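Local coordinates for phospholethanolamine N-methyltransferase 2 (Haemonchus contortus, PDB 4KRI), which probably methylates phosphoethanolamine-derived substrates with S-adenosylmethionine as methyl donor, a step toward phosphocholine in a parasitic nematode, at residues A[141-155]-A[262-276]. Residues are numbered along the deposited sequence; the frame is centred on the assembly and turned at random.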
ATOM      1  N   VAL A 141      -5.907  -3.010   3.819  1.00 19.17           N
ATOM      2  CA  VAL A 141      -6.476  -4.174   3.150  1.00 19.21           C
ATOM      3  C   VAL A 141      -5.355  -5.190   3.053  1.00 20.30           C
ATOM      4  O   VAL A 141      -4.283  -4.894   2.522  1.00 20.05           O
ATOM      5  CB  VAL A 141      -6.937  -3.874   1.719  1.00 20.60           C
ATOM      6  CG1 VAL A 141      -7.668  -5.115   1.147  1.00 25.78           C
ATOM      7  CG2 VAL A 141      -7.849  -2.661   1.679  1.00 22.50           C
ATOM      8  N   ASN A 142      -5.591  -6.381   3.583  1.00 21.51           N
ATOM      9  CA  ASN A 142      -4.624  -7.460   3.480  1.00 19.42           C
ATOM     10  C   ASN A 142      -5.171  -8.600   2.652  1.00 20.97           C
ATOM     11  O   ASN A 142      -6.383  -8.708   2.445  1.00 22.04           O
ATOM     12  CB  ASN A 142      -4.272  -8.012   4.862  1.00 19.22           C
ATOM     13  CG  ASN A 142      -3.392  -7.076   5.658  1.00 21.86           C
ATOM     14  OD1 ASN A 142      -2.178  -6.993   5.422  1.00 25.12           O
ATOM     15  ND2 ASN A 142      -3.988  -6.395   6.639  1.00 20.31           N
ATOM     16  N   GLU A 143      -4.275  -9.457   2.187  1.00 17.83           N
ATOM     17  CA  GLU A 143      -4.697 -10.715   1.575  1.00 20.17           C
ATOM     18  C   GLU A 143      -4.790 -11.796   2.632  1.00 22.92           C
ATOM     19  O   GLU A 143      -3.960 -11.843   3.549  1.00 19.25           O
ATOM     20  CB  GLU A 143      -3.681 -11.176   0.526  1.00 20.85           C
ATOM     21  CG  GLU A 143      -3.496 -10.223  -0.641  1.00 22.59           C
ATOM     22  CD  GLU A 143      -2.414 -10.712  -1.590  1.00 23.94           C
ATOM     23  OE1 GLU A 143      -1.240 -10.694  -1.181  1.00 21.12           O
ATOM     24  OE2 GLU A 143      -2.721 -11.155  -2.725  1.00 23.41           O
ATOM     25  N   VAL A 144      -5.780 -12.680   2.488  1.00 20.06           N
ATOM     26  CA  VAL A 144      -5.834 -13.887   3.296  1.00 19.36           C
ATOM     27  C   VAL A 144      -4.707 -14.809   2.840  1.00 19.37           C
ATOM     28  O   VAL A 144      -4.695 -15.265   1.693  1.00 20.26           O
ATOM     29  CB  VAL A 144      -7.175 -14.630   3.123  1.00 19.61           C
ATOM     30  CG1 VAL A 144      -7.195 -15.904   3.980  1.00 18.51           C
ATOM     31  CG2 VAL A 144      -8.312 -13.716   3.509  1.00 24.00           C
ATOM     32  N   LEU A 145      -3.744 -15.068   3.715  1.00 21.09           N
ATOM     33  CA  LEU A 145      -2.524 -15.759   3.283  1.00 20.15           C
ATOM     34  C   LEU A 145      -2.767 -17.246   3.021  1.00 21.47           C
ATOM     35  O   LEU A 145      -2.139 -17.841   2.135  1.00 20.66           O
ATOM     36  CB  LEU A 145      -1.383 -15.533   4.290  1.00 22.58           C
ATOM     37  CG  LEU A 145      -0.920 -14.076   4.325  1.00 24.05           C
ATOM     38  CD1 LEU A 145       0.073 -13.846   5.453  1.00 31.47           C
ATOM     39  CD2 LEU A 145      -0.305 -13.685   2.994  1.00 27.66           C
ATOM     40  N   ASP A 146      -3.689 -17.841   3.769  1.00 19.70           N
ATOM     41  CA  ASP A 146      -4.042 -19.229   3.542  1.00 22.48           C
ATOM     42  C   ASP A 146      -4.467 -19.393   2.095  1.00 22.03           C
ATOM     43  O   ASP A 146      -4.165 -20.398   1.451  1.00 22.22           O
ATOM     44  CB  ASP A 146      -5.190 -19.618   4.468  1.00 24.57           C
ATOM     45  CG  ASP A 146      -5.467 -21.083   4.457  1.00 28.76           C
ATOM     46  OD1 ASP A 146      -4.726 -21.831   5.140  1.00 28.98           O
ATOM     47  OD2 ASP A 146      -6.435 -21.496   3.771  1.00 31.34           O
ATOM     48  N   SER A 147      -5.171 -18.400   1.577  1.00 19.37           N
ATOM     49  CA  SER A 147      -5.717 -18.528   0.228  1.00 21.56           C
ATOM     50  C   SER A 147      -4.615 -18.434  -0.820  1.00 20.93           C
ATOM     51  O   SER A 147      -4.684 -19.092  -1.854  1.00 20.44           O
ATOM     52  CB  SER A 147      -6.791 -17.464  -0.007  1.00 23.50           C
ATOM     53  OG  SER A 147      -7.880 -17.703   0.865  1.00 27.78           O
ATOM     54  N   VAL A 148      -3.588 -17.630  -0.544  1.00 19.77           N
ATOM     55  CA  VAL A 148      -2.449 -17.567  -1.451  1.00 20.59           C
ATOM     56  C   VAL A 148      -1.718 -18.901  -1.496  1.00 21.04           C
ATOM     57  O   VAL A 148      -1.417 -19.440  -2.577  1.00 20.33           O
ATOM     58  CB  VAL A 148      -1.448 -16.472  -1.013  1.00 19.09           C
ATOM     59  CG1 VAL A 148      -0.198 -16.534  -1.895  1.00 19.85           C
ATOM     60  CG2 VAL A 148      -2.096 -15.080  -1.108  1.00 18.34           C
ATOM     61  N   TYR A 149      -1.435 -19.452  -0.322  1.00 18.56           N
ATOM     62  CA  TYR A 149      -0.537 -20.599  -0.235  1.00 20.23           C
ATOM     63  C   TYR A 149      -1.185 -21.948  -0.526  1.00 20.33           C
ATOM     64  O   TYR A 149      -0.488 -22.875  -0.911  1.00 23.36           O
ATOM     65  CB  TYR A 149       0.150 -20.636   1.134  1.00 17.13           C
ATOM     66  CG  TYR A 149       0.966 -19.386   1.387  1.00 16.08           C
ATOM     67  CD1 TYR A 149       1.865 -18.919   0.443  1.00 22.02           C
ATOM     68  CD2 TYR A 149       0.834 -18.683   2.572  1.00 21.71           C
ATOM     69  CE1 TYR A 149       2.614 -17.772   0.678  1.00 25.86           C
ATOM     70  CE2 TYR A 149       1.570 -17.539   2.812  1.00 21.08           C
ATOM     71  CZ  TYR A 149       2.464 -17.091   1.867  1.00 25.04           C
ATOM     72  OH  TYR A 149       3.209 -15.942   2.115  1.00 23.36           O
ATOM     73  N   VAL A 150      -2.501 -22.048  -0.324  1.00 21.23           N
ATOM     74  CA  VAL A 150      -3.221 -23.317  -0.493  1.00 19.41           C
ATOM     75  C   VAL A 150      -4.061 -23.332  -1.772  1.00 22.92           C
ATOM     76  O   VAL A 150      -4.245 -24.382  -2.409  1.00 26.88           O
ATOM     77  CB  VAL A 150      -4.118 -23.607   0.735  1.00 24.23           C
ATOM     78  CG1 VAL A 150      -4.948 -24.888   0.535  1.00 30.63           C
ATOM     79  CG2 VAL A 150      -3.265 -23.724   1.985  1.00 26.01           C
ATOM     80  N   HIS A 151      -4.569 -22.169  -2.151  1.00 24.40           N
ATOM     81  CA  HIS A 151      -5.510 -22.097  -3.272  1.00 23.99           C
ATOM     82  C   HIS A 151      -5.073 -21.229  -4.451  1.00 22.71           C
ATOM     83  O   HIS A 151      -5.869 -20.990  -5.371  1.00 28.25           O
ATOM     84  CB  HIS A 151      -6.873 -21.610  -2.771  1.00 26.91           C
ATOM     85  CG  HIS A 151      -7.484 -22.498  -1.737  1.00 29.52           C
ATOM     86  ND1 HIS A 151      -7.851 -23.802  -2.002  1.00 37.37           N
ATOM     87  CD2 HIS A 151      -7.806 -22.271  -0.442  1.00 36.56           C
ATOM     88  CE1 HIS A 151      -8.358 -24.343  -0.910  1.00 37.11           C
ATOM     89  NE2 HIS A 151      -8.348 -23.435   0.049  1.00 39.33           N
ATOM     90  N   GLN A 152      -3.821 -20.776  -4.450  1.00 21.81           N
ATOM     91  CA  GLN A 152      -3.332 -19.858  -5.477  1.00 22.51           C
ATOM     92  C   GLN A 152      -4.299 -18.701  -5.741  1.00 25.43           C
ATOM     93  O   GLN A 152      -4.589 -18.353  -6.890  1.00 26.37           O
ATOM     94  CB  GLN A 152      -3.002 -20.618  -6.767  1.00 34.06           C
ATOM     95  CG  GLN A 152      -1.658 -21.360  -6.713  1.00 31.07           C
ATOM     96  CD  GLN A 152      -1.196 -21.813  -8.075  1.00 30.73           C
ATOM     97  OE1 GLN A 152      -1.993 -22.281  -8.882  1.00 37.99           O
ATOM     98  NE2 GLN A 152       0.091 -21.687  -8.337  1.00 35.35           N
ATOM     99  N   ASN A 153      -4.811 -18.132  -4.655  1.00 20.78           N
ATOM    100  CA  ASN A 153      -5.793 -17.057  -4.721  1.00 18.72           C
ATOM    101  C   ASN A 153      -5.269 -15.833  -3.986  1.00 17.34           C
ATOM    102  O   ASN A 153      -5.138 -15.858  -2.763  1.00 21.74           O
ATOM    103  CB  ASN A 153      -7.094 -17.527  -4.062  1.00 22.66           C
ATOM    104  CG  ASN A 153      -8.167 -16.454  -4.048  1.00 21.79           C
ATOM    105  OD1 ASN A 153      -8.021 -15.401  -4.675  1.00 21.34           O
ATOM    106  ND2 ASN A 153      -9.272 -16.734  -3.350  1.00 23.75           N
ATOM    107  N   TRP A 154      -4.987 -14.767  -4.740  1.00 18.94           N
ATOM    108  CA  TRP A 154      -4.437 -13.521  -4.206  1.00 18.71           C
ATOM    109  C   TRP A 154      -5.522 -12.467  -4.018  1.00 20.00           C
ATOM    110  O   TRP A 154      -5.234 -11.346  -3.592  1.00 22.35           O
ATOM    111  CB  TRP A 154      -3.352 -12.967  -5.156  1.00 19.40           C
ATOM    112  CG  TRP A 154      -1.978 -13.627  -5.039  1.00 19.14           C
ATOM    113  CD1 TRP A 154      -0.879 -13.116  -4.384  1.00 20.55           C
ATOM    114  CD2 TRP A 154      -1.562 -14.894  -5.593  1.00 21.42           C
ATOM    115  NE1 TRP A 154       0.177 -13.994  -4.492  1.00 21.89           N
ATOM    116  CE2 TRP A 154      -0.205 -15.077  -5.228  1.00 22.09           C
ATOM    117  CE3 TRP A 154      -2.203 -15.886  -6.353  1.00 20.63           C
ATOM    118  CZ2 TRP A 154       0.515 -16.221  -5.598  1.00 21.04           C
ATOM    119  CZ3 TRP A 154      -1.482 -17.017  -6.719  1.00 26.52           C
ATOM    120  CH2 TRP A 154      -0.130 -17.172  -6.341  1.00 25.26           C
ATOM    121  N   LEU A 155      -6.767 -12.824  -4.326  1.00 21.40           N
ATOM    122  CA  LEU A 155      -7.870 -11.861  -4.257  1.00 24.15           C
ATOM    123  C   LEU A 155      -8.869 -12.146  -3.131  1.00 22.86           C
ATOM    124  O   LEU A 155     -10.057 -11.808  -3.228  1.00 24.58           O
ATOM    125  CB  LEU A 155      -8.604 -11.800  -5.596  1.00 21.22           C
ATOM    126  CG  LEU A 155      -7.696 -11.561  -6.796  1.00 21.37           C
ATOM    127  CD1 LEU A 155      -8.525 -11.708  -8.070  1.00 28.21           C
ATOM    128  CD2 LEU A 155      -7.032 -10.182  -6.718  1.00 21.38           C
ATOM    129  N   LEU A 262      -2.064  -6.703  -7.846  1.00 20.83           N
ATOM    130  CA  LEU A 262      -2.802  -7.854  -7.382  1.00 21.05           C
ATOM    131  C   LEU A 262      -3.366  -8.630  -8.545  1.00 22.64           C
ATOM    132  O   LEU A 262      -3.280  -9.854  -8.554  1.00 21.38           O
ATOM    133  CB  LEU A 262      -3.922  -7.427  -6.424  1.00 23.35           C
ATOM    134  CG  LEU A 262      -3.421  -7.045  -5.032  1.00 19.34           C
ATOM    135  CD1 LEU A 262      -4.428  -6.160  -4.333  1.00 24.48           C
ATOM    136  CD2 LEU A 262      -3.209  -8.309  -4.221  1.00 20.14           C
ATOM    137  N   GLU A 263      -3.915  -7.923  -9.535  1.00 22.51           N
ATOM    138  CA  GLU A 263      -4.474  -8.587 -10.713  1.00 25.42           C
ATOM    139  C   GLU A 263      -3.390  -9.403 -11.389  1.00 23.84           C
ATOM    140  O   GLU A 263      -3.615 -10.546 -11.814  1.00 25.85           O
ATOM    141  CB  GLU A 263      -4.992  -7.541 -11.700  1.00 30.86           C
ATOM    142  CG  GLU A 263      -5.451  -8.116 -13.028  1.00 41.91           C
ATOM    143  CD  GLU A 263      -5.970  -7.052 -13.976  1.00 52.18           C
ATOM    144  OE1 GLU A 263      -6.119  -5.886 -13.547  1.00 50.20           O
ATOM    145  OE2 GLU A 263      -6.232  -7.383 -15.151  1.00 57.38           O
ATOM    146  N   ARG A 264      -2.204  -8.813 -11.468  1.00 23.78           N
ATOM    147  CA  ARG A 264      -1.113  -9.434 -12.205  1.00 21.43           C
ATOM    148  C   ARG A 264      -0.498 -10.626 -11.484  1.00 26.44           C
ATOM    149  O   ARG A 264      -0.195 -11.639 -12.106  1.00 26.06           O
ATOM    150  CB  ARG A 264      -0.084  -8.390 -12.624  1.00 23.89           C
ATOM    151  CG  ARG A 264      -0.634  -7.492 -13.722  1.00 26.11           C
ATOM    152  CD  ARG A 264       0.324  -6.403 -14.132  1.00 32.83           C
ATOM    153  NE  ARG A 264      -0.352  -5.452 -15.010  1.00 32.96           N
ATOM    154  CZ  ARG A 264       0.238  -4.417 -15.597  1.00 30.33           C
ATOM    155  NH1 ARG A 264       1.532  -4.195 -15.420  1.00 27.19           N
ATOM    156  NH2 ARG A 264      -0.472  -3.608 -16.376  1.00 35.72           N
ATOM    157  N   VAL A 265      -0.345 -10.540 -10.171  1.00 21.49           N
ATOM    158  CA  VAL A 265       0.187 -11.696  -9.466  1.00 21.58           C
ATOM    159  C   VAL A 265      -0.848 -12.819  -9.381  1.00 24.02           C
ATOM    160  O   VAL A 265      -0.487 -13.996  -9.438  1.00 23.04           O
ATOM    161  CB  VAL A 265       0.775 -11.341  -8.070  1.00 20.25           C
ATOM    162  CG1 VAL A 265      -0.337 -10.997  -7.089  1.00 20.87           C
ATOM    163  CG2 VAL A 265       1.609 -12.525  -7.541  1.00 22.45           C
ATOM    164  N   HIS A 266      -2.136 -12.476  -9.280  1.00 24.14           N
ATOM    165  CA  HIS A 266      -3.173 -13.498  -9.238  1.00 21.35           C
ATOM    166  C   HIS A 266      -3.224 -14.280 -10.555  1.00 20.88           C
ATOM    167  O   HIS A 266      -3.473 -15.486 -10.578  1.00 24.19           O
ATOM    168  CB  HIS A 266      -4.541 -12.871  -8.934  1.00 24.62           C
ATOM    169  CG  HIS A 266      -5.660 -13.853  -8.856  1.00 23.84           C
ATOM    170  ND1 HIS A 266      -5.927 -14.602  -7.727  1.00 24.75           N
ATOM    171  CD2 HIS A 266      -6.597 -14.213  -9.771  1.00 25.05           C
ATOM    172  CE1 HIS A 266      -6.973 -15.377  -7.950  1.00 29.15           C
ATOM    173  NE2 HIS A 266      -7.402 -15.156  -9.180  1.00 26.78           N
ATOM    174  N   LYS A 267      -2.989 -13.585 -11.654  1.00 25.26           N
ATOM    175  CA  LYS A 267      -3.018 -14.247 -12.954  1.00 28.22           C
ATOM    176  C   LYS A 267      -1.757 -15.051 -13.243  1.00 24.93           C
ATOM    177  O   LYS A 267      -1.828 -16.155 -13.794  1.00 28.17           O
ATOM    178  CB  LYS A 267      -3.257 -13.224 -14.059  1.00 31.96           C
ATOM    179  CG  LYS A 267      -4.669 -12.677 -14.042  1.00 50.70           C
ATOM    180  CD  LYS A 267      -4.981 -11.888 -15.303  1.00 59.88           C
ATOM    181  CE  LYS A 267      -6.408 -11.351 -15.276  1.00 62.16           C
ATOM    182  NZ  LYS A 267      -6.489 -10.028 -15.949  1.00 63.41           N
ATOM    183  N   GLU A 268      -0.613 -14.505 -12.849  1.00 26.01           N
ATOM    184  CA  GLU A 268       0.689 -15.079 -13.200  1.00 30.43           C
ATOM    185  C   GLU A 268       1.173 -16.097 -12.163  1.00 34.05           C
ATOM    186  O   GLU A 268       1.844 -17.076 -12.504  1.00 30.84           O
ATOM    187  CB  GLU A 268       1.706 -13.952 -13.406  1.00 32.16           C
ATOM    188  CG  GLU A 268       1.433 -13.135 -14.687  1.00 35.66           C
ATOM    189  CD  GLU A 268       2.047 -11.735 -14.696  1.00 40.36           C
ATOM    190  OE1 GLU A 268       2.855 -11.399 -13.803  1.00 35.76           O
ATOM    191  OE2 GLU A 268       1.716 -10.954 -15.621  1.00 38.05           O
ATOM    192  N   LYS A 269       0.808 -15.852 -10.905  1.00 25.25           N
ATOM    193  CA  LYS A 269       1.029 -16.776  -9.779  1.00 26.35           C
ATOM    194  C   LYS A 269       2.507 -16.908  -9.350  1.00 32.54           C
ATOM    195  O   LYS A 269       3.325 -17.536 -10.026  1.00 35.34           O
ATOM    196  CB  LYS A 269       0.357 -18.131 -10.033  1.00 33.63           C
ATOM    197  CG  LYS A 269      -1.108 -17.976 -10.498  1.00 36.47           C
ATOM    198  CD  LYS A 269      -1.986 -19.162 -10.137  1.00 43.18           C
ATOM    199  CE  LYS A 269      -3.458 -18.897 -10.498  1.00 41.34           C
ATOM    200  NZ  LYS A 269      -4.161 -17.914  -9.588  1.00 30.40           N
ATOM    201  N   ASP A 270       2.847 -16.270  -8.234  1.00 24.81           N
ATOM    202  CA  ASP A 270       4.158 -16.445  -7.628  1.00 21.27           C
ATOM    203  C   ASP A 270       3.959 -16.309  -6.121  1.00 19.94           C
ATOM    204  O   ASP A 270       3.757 -15.198  -5.624  1.00 22.45           O
ATOM    205  CB  ASP A 270       5.139 -15.389  -8.147  1.00 21.20           C
ATOM    206  CG  ASP A 270       6.582 -15.635  -7.683  1.00 25.78           C
ATOM    207  OD1 ASP A 270       6.784 -16.246  -6.609  1.00 23.56           O
ATOM    208  OD2 ASP A 270       7.515 -15.225  -8.406  1.00 23.50           O
ATOM    209  N   ALA A 271       4.019 -17.433  -5.403  1.00 19.91           N
ATOM    210  CA  ALA A 271       3.721 -17.427  -3.969  1.00 18.89           C
ATOM    211  C   ALA A 271       4.776 -16.724  -3.125  1.00 20.50           C
ATOM    212  O   ALA A 271       4.590 -16.575  -1.913  1.00 20.19           O
ATOM    213  CB  ALA A 271       3.479 -18.833  -3.438  1.00 19.92           C
ATOM    214  N   ARG A 272       5.864 -16.278  -3.747  1.00 19.21           N
ATOM    215  CA  ARG A 272       6.859 -15.479  -3.010  1.00 20.52           C
ATOM    216  C   ARG A 272       6.399 -14.059  -2.764  1.00 19.05           C
ATOM    217  O   ARG A 272       6.979 -13.347  -1.944  1.00 19.90           O
ATOM    218  CB  ARG A 272       8.205 -15.454  -3.760  1.00 19.45           C
ATOM    219  CG  ARG A 272       8.893 -16.826  -3.665  1.00 23.04           C
ATOM    220  CD  ARG A 272      10.037 -16.987  -4.654  1.00 23.31           C
ATOM    221  NE  ARG A 272       9.626 -16.782  -6.042  1.00 21.56           N
ATOM    222  CZ  ARG A 272      10.343 -17.167  -7.091  1.00 24.46           C
ATOM    223  NH1 ARG A 272      11.485 -17.821  -6.907  1.00 24.52           N
ATOM    224  NH2 ARG A 272       9.908 -16.925  -8.319  1.00 24.69           N
ATOM    225  N   VAL A 273       5.347 -13.643  -3.459  1.00 18.89           N
ATOM    226  CA  VAL A 273       4.947 -12.245  -3.440  1.00 17.72           C
ATOM    227  C   VAL A 273       3.559 -12.041  -2.861  1.00 23.65           C
ATOM    228  O   VAL A 273       2.606 -12.672  -3.289  1.00 21.64           O
ATOM    229  CB  VAL A 273       4.955 -11.677  -4.856  1.00 21.73           C
ATOM    230  CG1 VAL A 273       4.451 -10.231  -4.853  1.00 23.21           C
ATOM    231  CG2 VAL A 273       6.367 -11.730  -5.412  1.00 26.34           C
ATOM    232  N   THR A 274       3.450 -11.148  -1.884  1.00 18.60           N
ATOM    233  CA  THR A 274       2.146 -10.799  -1.316  1.00 18.31           C
ATOM    234  C   THR A 274       2.084  -9.270  -1.217  1.00 19.03           C
ATOM    235  O   THR A 274       3.119  -8.612  -1.280  1.00 20.41           O
ATOM    236  CB  THR A 274       1.921 -11.447   0.058  1.00 17.10           C
ATOM    237  OG1 THR A 274       2.980 -11.058   0.950  1.00 21.29           O
ATOM    238  CG2 THR A 274       1.843 -13.003  -0.075  1.00 18.76           C
ATOM    239  N   TYR A 275       0.879  -8.722  -1.075  1.00 18.87           N
ATOM    240  CA  TYR A 275       0.671  -7.273  -1.098  1.00 17.92           C
ATOM    241  C   TYR A 275      -0.312  -6.823  -0.014  1.00 18.54           C
ATOM    242  O   TYR A 275      -1.163  -7.602   0.418  1.00 21.50           O
ATOM    243  CB  TYR A 275       0.106  -6.858  -2.458  1.00 23.38           C
ATOM    244  CG  TYR A 275       1.030  -7.056  -3.642  1.00 19.28           C
ATOM    245  CD1 TYR A 275       2.267  -6.433  -3.694  1.00 17.95           C
ATOM    246  CD2 TYR A 275       0.644  -7.839  -4.721  1.00 22.39           C
ATOM    247  CE1 TYR A 275       3.110  -6.587  -4.792  1.00 21.15           C
ATOM    248  CE2 TYR A 275       1.484  -8.001  -5.828  1.00 20.75           C
ATOM    249  CZ  TYR A 275       2.708  -7.389  -5.847  1.00 19.14           C
ATOM    250  OH  TYR A 275       3.517  -7.546  -6.960  1.00 22.09           O
ATOM    251  N   ALA A 276      -0.200  -5.565   0.424  1.00 18.86           N
ATOM    252  CA  ALA A 276      -1.178  -4.985   1.358  1.00 19.00           C
ATOM    253  C   ALA A 276      -1.374  -3.514   1.021  1.00 22.21           C
ATOM    254  O   ALA A 276      -0.416  -2.844   0.638  1.00 21.98           O
ATOM    255  CB  ALA A 276      -0.714  -5.125   2.816  1.00 21.50           C
TER
HETATM  256  O   HOH W   1      -1.554  -8.649   2.905  1.00 26.68           O
HETATM  257  O   HOH W   2       5.049 -15.189   0.358  1.00 23.62           O
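With chi1 at -80°, W154 carries its indole anti to its own carbonyl carbon and into the bend between helix 255-268 and strand 273-277. H266, its CG anti to the backbone N (chi1 -179°), turns its imidazole toward the backbone of N153-L155. The indole suits this wedge because it is broad and apolar yet has one donor: NE1 gives a hydrogen bond to V273 O (3.0 Å), nearly along the C=O axis. V265 CG1 packs over the five-membered ring, while V148 CG1 covers a face from W154's own segment. Histidine serves as an acceptor here; W154 N lies in the imidazole plane, 3.1 Å from ND1, and L155 CD1 sits over the ring centre. K269, flexible enough to bend at its end, brings NZ to Q152 O (2.8 Å) and also to H266 O, tying the carbonyl after helix 145-151 to the last turn of helix 255-268. E143 OE1 accepts from Y275 N (2.9 Å) where strand 132-143 runs antiparallel to strand 273-277, and water 1 links N142 OD1, E143 N and Y275 O. E143 OE2, beside L262 CD2, lies 2.7 Å from W154 O; probably protonated, it would tie 143 to 154 while OE1 bridges to strand 273-277.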